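Local coordinates for Non-structural polyprotein (Sindbis virus, PDB 4GUA) that probably serves alphavirus RNA replication, joining the nsP2 cysteine protease that processes the polyprotein to the macro and zinc-binding domains of nsP3, at residues A[444-450]-A[479-484]; A[427-432]-A[469-473]; A[352-356]-A[378-383]. All blocks are in the same frame, centred on the assembly; numbering follows the deposited sequence.

Contact 1 (A[444-450]-A[479-484])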
# COMPACT_ATOMS: atom_id res chain seq x y z
N LYS A 444 2.90 -12.37 -18.29
CA LYS A 444 2.62 -11.25 -19.18
C LYS A 444 1.19 -11.26 -19.75
O LYS A 444 0.59 -10.21 -19.99
CB LYS A 444 3.64 -11.22 -20.32
CG LYS A 444 5.09 -11.10 -19.87
CD LYS A 444 5.45 -9.66 -19.57
CE LYS A 444 6.97 -9.45 -19.57
NZ LYS A 444 7.36 -8.12 -19.00
N SER A 445 0.65 -12.45 -19.98
CA SER A 445 -0.71 -12.58 -20.50
C SER A 445 -1.39 -13.77 -19.84
O SER A 445 -0.75 -14.79 -19.56
CB SER A 445 -0.68 -12.80 -22.01
OG SER A 445 0.19 -13.86 -22.36
N VAL A 446 -2.69 -13.67 -19.63
CA VAL A 446 -3.40 -14.76 -19.00
C VAL A 446 -4.77 -14.97 -19.65
O VAL A 446 -5.50 -14.01 -19.89
CB VAL A 446 -3.54 -14.52 -17.48
CG1 VAL A 446 -4.12 -13.15 -17.21
CG2 VAL A 446 -4.39 -15.60 -16.84
N ALA A 447 -5.08 -16.22 -19.97
CA ALA A 447 -6.41 -16.58 -20.45
C ALA A 447 -7.20 -17.06 -19.26
O ALA A 447 -6.73 -17.92 -18.51
CB ALA A 447 -6.33 -17.67 -21.49
N ILE A 448 -8.39 -16.51 -19.08
CA ILE A 448 -9.19 -16.83 -17.91
C ILE A 448 -10.68 -16.89 -18.25
O ILE A 448 -11.18 -16.09 -19.04
CB ILE A 448 -8.92 -15.79 -16.81
CG1 ILE A 448 -9.81 -16.01 -15.60
CG2 ILE A 448 -9.12 -14.39 -17.36
CD1 ILE A 448 -9.43 -15.14 -14.44
N PRO A 449 -11.41 -17.85 -17.66
CA PRO A 449 -12.86 -17.94 -17.81
C PRO A 449 -13.56 -17.20 -16.69
O PRO A 449 -12.88 -16.72 -15.78
CB PRO A 449 -13.10 -19.44 -17.69
CG PRO A 449 -12.11 -19.87 -16.67
CD PRO A 449 -10.88 -19.01 -16.91
N LEU A 450 -14.88 -17.13 -16.70
CA LEU A 450 -15.59 -16.50 -15.61
C LEU A 450 -15.93 -17.57 -14.59
O LEU A 450 -16.78 -18.42 -14.83
CB LEU A 450 -16.86 -15.80 -16.08
CG LEU A 450 -16.68 -14.62 -17.05
CD1 LEU A 450 -18.01 -13.94 -17.31
CD2 LEU A 450 -15.68 -13.62 -16.51
N ALA A 479 -0.65 -7.72 -16.26
CA ALA A 479 -0.88 -8.68 -17.34
C ALA A 479 -1.98 -8.23 -18.31
O ALA A 479 -2.94 -7.59 -17.91
CB ALA A 479 -1.24 -10.03 -16.75
N ASP A 480 -1.80 -8.56 -19.59
CA ASP A 480 -2.87 -8.46 -20.57
C ASP A 480 -3.80 -9.63 -20.34
O ASP A 480 -3.36 -10.78 -20.26
CB ASP A 480 -2.30 -8.53 -21.99
CG ASP A 480 -1.66 -7.22 -22.43
OD1 ASP A 480 -2.14 -6.14 -22.03
OD2 ASP A 480 -0.65 -7.27 -23.17
N VAL A 481 -5.10 -9.36 -20.25
CA VAL A 481 -6.07 -10.40 -19.92
C VAL A 481 -6.99 -10.71 -21.09
O VAL A 481 -7.56 -9.81 -21.70
CB VAL A 481 -6.92 -10.01 -18.70
CG1 VAL A 481 -7.97 -11.08 -18.42
CG2 VAL A 481 -6.03 -9.82 -17.48
N THR A 482 -7.11 -11.99 -21.41
CA THR A 482 -8.06 -12.45 -22.41
C THR A 482 -9.10 -13.36 -21.77
O THR A 482 -8.79 -14.46 -21.31
CB THR A 482 -7.34 -13.20 -23.54
OG1 THR A 482 -6.41 -12.32 -24.19
CG2 THR A 482 -8.35 -13.71 -24.56
N ILE A 483 -10.34 -12.87 -21.71
CA ILE A 483 -11.46 -13.62 -21.18
C ILE A 483 -12.08 -14.49 -22.28
O ILE A 483 -12.51 -14.00 -23.32
CB ILE A 483 -12.53 -12.66 -20.63
CG1 ILE A 483 -11.91 -11.72 -19.60
CG2 ILE A 483 -13.69 -13.43 -20.03
CD1 ILE A 483 -12.83 -10.63 -19.11
N TYR A 484 -12.10 -15.80 -22.03
CA TYR A 484 -12.61 -16.77 -22.99
C TYR A 484 -14.01 -17.15 -22.55
O TYR A 484 -14.22 -17.44 -21.38
CB TYR A 484 -11.72 -18.01 -23.02
CG TYR A 484 -10.51 -17.86 -23.90
CD1 TYR A 484 -9.45 -17.04 -23.54
CD2 TYR A 484 -10.42 -18.55 -25.10
CE1 TYR A 484 -8.34 -16.89 -24.35
CE2 TYR A 484 -9.31 -18.41 -25.92
CZ TYR A 484 -8.27 -17.58 -25.54
OH TYR A 484 -7.16 -17.45 -26.35

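Contact 2 (A[427-432]-A[469-473])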
# COMPACT_ATOMS: atom_id res chain seq x y z
N LEU A 427 -15.31 -16.14 -4.18
CA LEU A 427 -15.14 -15.94 -5.61
C LEU A 427 -14.09 -14.87 -5.85
O LEU A 427 -13.15 -15.03 -6.65
CB LEU A 427 -16.48 -15.51 -6.20
CG LEU A 427 -16.49 -15.11 -7.68
CD1 LEU A 427 -16.12 -16.29 -8.57
CD2 LEU A 427 -17.84 -14.53 -8.04
N GLN A 428 -14.25 -13.77 -5.14
CA GLN A 428 -13.33 -12.65 -5.22
C GLN A 428 -11.93 -13.13 -4.85
O GLN A 428 -10.95 -12.74 -5.48
CB GLN A 428 -13.78 -11.56 -4.25
CG GLN A 428 -12.99 -10.29 -4.37
CD GLN A 428 -13.10 -9.67 -5.75
OE1 GLN A 428 -14.06 -8.96 -6.04
NE2 GLN A 428 -12.13 -9.96 -6.61
N ASN A 429 -11.85 -13.99 -3.85
CA ASN A 429 -10.56 -14.47 -3.35
C ASN A 429 -9.85 -15.39 -4.34
O ASN A 429 -8.63 -15.39 -4.44
CB ASN A 429 -10.74 -15.21 -2.02
CG ASN A 429 -10.81 -14.26 -0.84
OD1 ASN A 429 -10.58 -13.06 -0.97
ND2 ASN A 429 -11.13 -14.80 0.33
N ALA A 430 -10.64 -16.18 -5.07
CA ALA A 430 -10.09 -17.04 -6.10
C ALA A 430 -9.43 -16.17 -7.15
O ALA A 430 -8.28 -16.42 -7.54
CB ALA A 430 -11.18 -17.89 -6.73
N TYR A 431 -10.15 -15.14 -7.59
CA TYR A 431 -9.60 -14.19 -8.55
C TYR A 431 -8.35 -13.46 -8.02
O TYR A 431 -7.40 -13.24 -8.77
CB TYR A 431 -10.65 -13.16 -8.96
CG TYR A 431 -11.63 -13.63 -10.02
CD1 TYR A 431 -11.20 -13.95 -11.30
CD2 TYR A 431 -12.99 -13.71 -9.75
CE1 TYR A 431 -12.10 -14.36 -12.28
CE2 TYR A 431 -13.90 -14.12 -10.71
CZ TYR A 431 -13.44 -14.44 -11.98
OH TYR A 431 -14.34 -14.85 -12.94
N HIS A 432 -8.36 -13.10 -6.74
CA HIS A 432 -7.20 -12.41 -6.16
C HIS A 432 -5.99 -13.33 -6.14
O HIS A 432 -4.86 -12.87 -6.27
CB HIS A 432 -7.51 -11.94 -4.74
CG HIS A 432 -8.22 -10.62 -4.68
ND1 HIS A 432 -7.79 -9.51 -5.38
CD2 HIS A 432 -9.33 -10.23 -4.01
CE1 HIS A 432 -8.60 -8.50 -5.15
NE2 HIS A 432 -9.54 -8.91 -4.32
N CYS A 469 -15.56 -9.27 -10.06
CA CYS A 469 -14.51 -9.82 -9.22
C CYS A 469 -13.23 -10.03 -10.04
O CYS A 469 -12.12 -9.80 -9.55
CB CYS A 469 -14.94 -11.15 -8.61
SG CYS A 469 -16.30 -11.01 -7.43
N LEU A 470 -13.40 -10.46 -11.28
CA LEU A 470 -12.26 -10.70 -12.16
C LEU A 470 -11.43 -9.43 -12.33
O LEU A 470 -10.21 -9.44 -12.12
CB LEU A 470 -12.76 -11.20 -13.52
CG LEU A 470 -11.69 -11.67 -14.51
CD1 LEU A 470 -12.30 -12.64 -15.51
CD2 LEU A 470 -11.07 -10.49 -15.24
N THR A 471 -12.08 -8.33 -12.73
CA THR A 471 -11.36 -7.08 -12.98
C THR A 471 -10.85 -6.46 -11.68
O THR A 471 -9.77 -5.87 -11.65
CB THR A 471 -12.21 -6.04 -13.75
OG1 THR A 471 -13.39 -5.73 -13.00
CG2 THR A 471 -12.60 -6.56 -15.12
N THR A 472 -11.63 -6.59 -10.61
CA THR A 472 -11.23 -6.04 -9.32
C THR A 472 -9.88 -6.62 -8.96
O THR A 472 -8.98 -5.90 -8.52
CB THR A 472 -12.23 -6.40 -8.19
OG1 THR A 472 -13.49 -5.76 -8.42
CG2 THR A 472 -11.68 -5.95 -6.85
N ALA A 473 -9.75 -7.92 -9.15
CA ALA A 473 -8.51 -8.62 -8.86
C ALA A 473 -7.41 -8.32 -9.88
O ALA A 473 -6.26 -8.08 -9.51
CB ALA A 473 -8.76 -10.13 -8.80

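Contact 3 (A[352-356]-A[378-383])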
# COMPACT_ATOMS: atom_id res chain seq x y z
N ASN A 352 -12.04 -21.82 -28.25
CA ASN A 352 -11.73 -22.83 -27.25
C ASN A 352 -10.48 -22.43 -26.49
O ASN A 352 -9.42 -22.23 -27.08
CB ASN A 352 -11.53 -24.19 -27.91
CG ASN A 352 -11.18 -25.28 -26.92
OD1 ASN A 352 -11.21 -25.07 -25.71
ND2 ASN A 352 -10.83 -26.46 -27.43
N ILE A 353 -10.59 -22.33 -25.17
CA ILE A 353 -9.50 -21.81 -24.35
C ILE A 353 -8.27 -22.71 -24.42
O ILE A 353 -7.15 -22.24 -24.21
CB ILE A 353 -9.94 -21.63 -22.88
CG1 ILE A 353 -9.01 -20.64 -22.17
CG2 ILE A 353 -9.97 -22.97 -22.15
CD1 ILE A 353 -9.43 -20.31 -20.75
N ALA A 354 -8.46 -23.99 -24.73
CA ALA A 354 -7.34 -24.92 -24.83
C ALA A 354 -6.34 -24.45 -25.88
O ALA A 354 -5.15 -24.79 -25.81
CB ALA A 354 -7.84 -26.31 -25.16
N ASP A 355 -6.81 -23.67 -26.84
CA ASP A 355 -5.96 -23.21 -27.93
C ASP A 355 -5.32 -21.85 -27.66
O ASP A 355 -4.67 -21.27 -28.53
CB ASP A 355 -6.76 -23.19 -29.24
CG ASP A 355 -7.01 -24.59 -29.80
OD1 ASP A 355 -6.08 -25.42 -29.77
OD2 ASP A 355 -8.14 -24.86 -30.27
N CYS A 356 -5.49 -21.33 -26.44
CA CYS A 356 -5.02 -19.99 -26.12
C CYS A 356 -3.52 -19.79 -26.38
O CYS A 356 -2.72 -20.72 -26.22
CB CYS A 356 -5.35 -19.64 -24.66
SG CYS A 356 -4.50 -20.63 -23.41
N ALA A 378 -11.57 -29.09 -21.56
CA ALA A 378 -10.60 -28.75 -22.60
C ALA A 378 -9.18 -28.71 -22.04
O ALA A 378 -8.24 -29.21 -22.66
CB ALA A 378 -10.95 -27.41 -23.22
N ILE A 379 -9.05 -28.13 -20.86
CA ILE A 379 -7.75 -27.98 -20.23
C ILE A 379 -7.16 -29.34 -19.85
O ILE A 379 -5.96 -29.57 -20.00
CB ILE A 379 -7.86 -27.05 -19.00
CG1 ILE A 379 -8.33 -25.67 -19.45
CG2 ILE A 379 -6.52 -26.91 -18.29
CD1 ILE A 379 -8.55 -24.68 -18.35
N TYR A 380 -8.01 -30.25 -19.39
CA TYR A 380 -7.55 -31.59 -19.04
C TYR A 380 -7.12 -32.38 -20.28
O TYR A 380 -6.12 -33.09 -20.25
CB TYR A 380 -8.64 -32.37 -18.30
CG TYR A 380 -8.48 -33.87 -18.41
CD1 TYR A 380 -7.55 -34.56 -17.64
CD2 TYR A 380 -9.26 -34.60 -19.31
CE1 TYR A 380 -7.41 -35.93 -17.75
CE2 TYR A 380 -9.12 -35.97 -19.42
CZ TYR A 380 -8.19 -36.64 -18.64
OH TYR A 380 -8.04 -38.00 -18.75
N LYS A 381 -7.89 -32.26 -21.36
CA LYS A 381 -7.57 -33.01 -22.56
C LYS A 381 -6.25 -32.56 -23.18
O LYS A 381 -5.48 -33.39 -23.66
CB LYS A 381 -8.69 -32.91 -23.59
CG LYS A 381 -9.96 -33.62 -23.16
CD LYS A 381 -10.83 -34.06 -24.33
CE LYS A 381 -11.18 -32.90 -25.27
NZ LYS A 381 -11.66 -33.38 -26.60
N ARG A 382 -5.98 -31.26 -23.19
CA ARG A 382 -4.70 -30.77 -23.72
C ARG A 382 -3.52 -30.81 -22.74
O ARG A 382 -2.38 -31.02 -23.16
CB ARG A 382 -4.82 -29.36 -24.28
CG ARG A 382 -3.48 -28.86 -24.77
CD ARG A 382 -3.60 -27.50 -25.39
NE ARG A 382 -4.20 -27.54 -26.72
CZ ARG A 382 -3.63 -27.09 -27.83
NH1 ARG A 382 -2.41 -26.56 -27.80
NH2 ARG A 382 -4.28 -27.18 -28.98
N TRP A 383 -3.77 -30.58 -21.45
CA TRP A 383 -2.68 -30.55 -20.48
C TRP A 383 -2.94 -31.48 -19.30
O TRP A 383 -3.00 -31.04 -18.15
CB TRP A 383 -2.47 -29.13 -19.95
CG TRP A 383 -2.11 -28.12 -20.99
CD1 TRP A 383 -0.91 -27.98 -21.62
CD2 TRP A 383 -2.96 -27.07 -21.49
NE1 TRP A 383 -0.96 -26.92 -22.50
CE2 TRP A 383 -2.20 -26.35 -22.44
CE3 TRP A 383 -4.28 -26.68 -21.24
CZ2 TRP A 383 -2.73 -25.26 -23.14
CZ3 TRP A 383 -4.80 -25.61 -21.93
CH2 TRP A 383 -4.02 -24.90 -22.87

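Contact 1 (A[444-450]-A[479-484])
Lys444 and Ala479 begin the pairing of strands 445-448 and 480-484, which run parallel at 18° to each other. The carbonyl O of Lys444 receives the backbone N of Asp480 at 2.9 Å, with Ala479 CB packed beside the same oxygen; Lys444 NZ turns to a salt bridge with Asp338. Ser445 faces Asp480 in register, both polar groups on one face of the sheet but held by other loops: Ser445 OG by Glu359 N, Asp480 OD1 by Ser345 N. Val446 bonds in both directions. Its N gives to Asp480 O at 3.0 Å, and its O accepts Thr482 N. With chi1 at 52°, Val446 CG1 sits between its own N and carbonyl carbon, and from there lies alongside Val481 CG2 at 3.8 Å. Ala447, on the face of Ser445, brings CB obliquely to the Tyr484 ring, 3.6 Å from CE1. Glu358, which also touches Ala447, uses one carboxylate oxygen for Thr482 OG1 and the other for Tyr484 OH. Ile448 returns to the face of Val446: its CG2 crosses Val481 CG1 at 3.7 Å. Ile448 N binds Thr482 O, and Ile448 O accepts Tyr484 N at 3.1 Å. Pro449, with no N-H to offer, follows the last bridge, and Leu450 CD2 reaches Ile483 CG2 at 4.0 Å. The strands and helix 463-474 form a beta-alpha-beta unit of the macro domain. Five backbone bonds fix the register, and the chemistry divides by face: Ile448, Leu450, Ile483 and Ala479 pack on helices 420-440 and 463-474 and Val446 on Val362, whereas serine, threonine, aspartate and tyrosine place their polar ends among loop partners on the other side.

Contact 2 (A[427-432]-A[469-473])
Gln428 lies across Cys469 where helices 420-440 and 463-474 pack at 41°, their local axes 8.4 Å apart. Its CB is 4.1 Å from Cys469 SG. With CG anti to the backbone N (chi1 -173°) and the chain bent at chi2, the amide swings onto the facing helix, and CD rests 3.7 Å from Cys469 CB. At the tip the two amide atoms part: OE1 lies beside Cys469 CA and SG and near Thr472 CB, while NE2 donates to Cys469 O at 2.9 Å. That oxygen also takes its own helical bond from Ala473 N, the two donors arriving from opposite faces of the carbonyl plane. Gln428 NE2 also lies above one face of the His432 ring, displaced toward its rim; His432 NE2 is hydrogen-bonded to Leu653 O. Roughly one turn on, Tyr431 lays one ring face on Leu470, with Leu470 CB 3.8 Å from the ring centroid in a CH-pi contact, and its CD2 packs against Cys469 CB. Its OH is bonded to Ser466 OG and Leu451 N. Ala473 CB meets Tyr431 CB at 3.6 Å and His432 ND1 at 3.6 Å. The small Cys469 and Ala473 let the helices come close, and in this buried seam the amide of Gln428 gives the otherwise mostly apolar packing a directional bond, gripping a helix carbonyl without displacing its helical partner.

Contact 3 (A[352-356]-A[378-383])
Asp355 and Arg382 supply the ionic part of this contact: a salt bridge joins Asp355 OD1 to Arg382 NH2 at 2.6 Å. The two side chains meet at about a right angle, and the carboxylate and guanidinium planes are 89° apart, so the groups do not pair flat along a shared plane. A bend at chi3 (-75°) turns the otherwise extended arginine toward the aspartate. The pair sits on the exposed side of the contact. A second polar approach comes from the backbone: Ala354 O stands over one face of the guanidinium, offset toward its rim, and although it is 3.0 Å from Arg382 NE the angle is too poor for a hydrogen bond. Within the loop, Asn352 OD1 accepts Ala354 N at 3.1 Å, the donor standing well above the side-chain carbonyl plane, in an Asx turn that opens the short 3-10 segment 353-355; the same oxygen lies 3.4 Å from Ala378 CB. This loop links strands 346-349 and 360-364 of the macro domain's mixed sheet, and the contact sets it against the C-terminal part of helix 375-382. Apolar contacts are made by small and branched side chains. Ala354 CB meets Ala378 CB at 3.8 Å, and Ile353 CG2 crosses Ile379 CG1 at 4.2 Å. Trp383, the first residue to leave helical geometry, brings the CH2 end of its indole to the loop: CH2 is 3.2 Å from Ala354 O, which comes at a slant to the ring, and 4.3 Å from Cys356 SG. Val361 of strand 360-364 and Lys405 of strand 405-410 touch both Cys356 and Trp383.

In the fold
All three contacts belong to the macro-domain part of the chain and gather round its six-stranded mixed sheet. Contact 3 closes first in sequence; contacts 2 and 1 then interleave, helix 420-440, strand 445-448, helix 463-474 and strand 480-484 following one another. Contact 1 lies within the sheet, its centre about 13 Å from that of contact 2 and about 14 Å from that of contact 3. Contact 2 packs on one face of the strand pair, where Ile448 and Leu450 meet Tyr431. The 352-356 loop of contact 3 packs on the other: Tyr484 meets Ile353 and Cys356, and Ala447 meets Cys356. Contacts 2 and 3 do not touch. This layering is consistent with the alpha-beta-alpha macro fold.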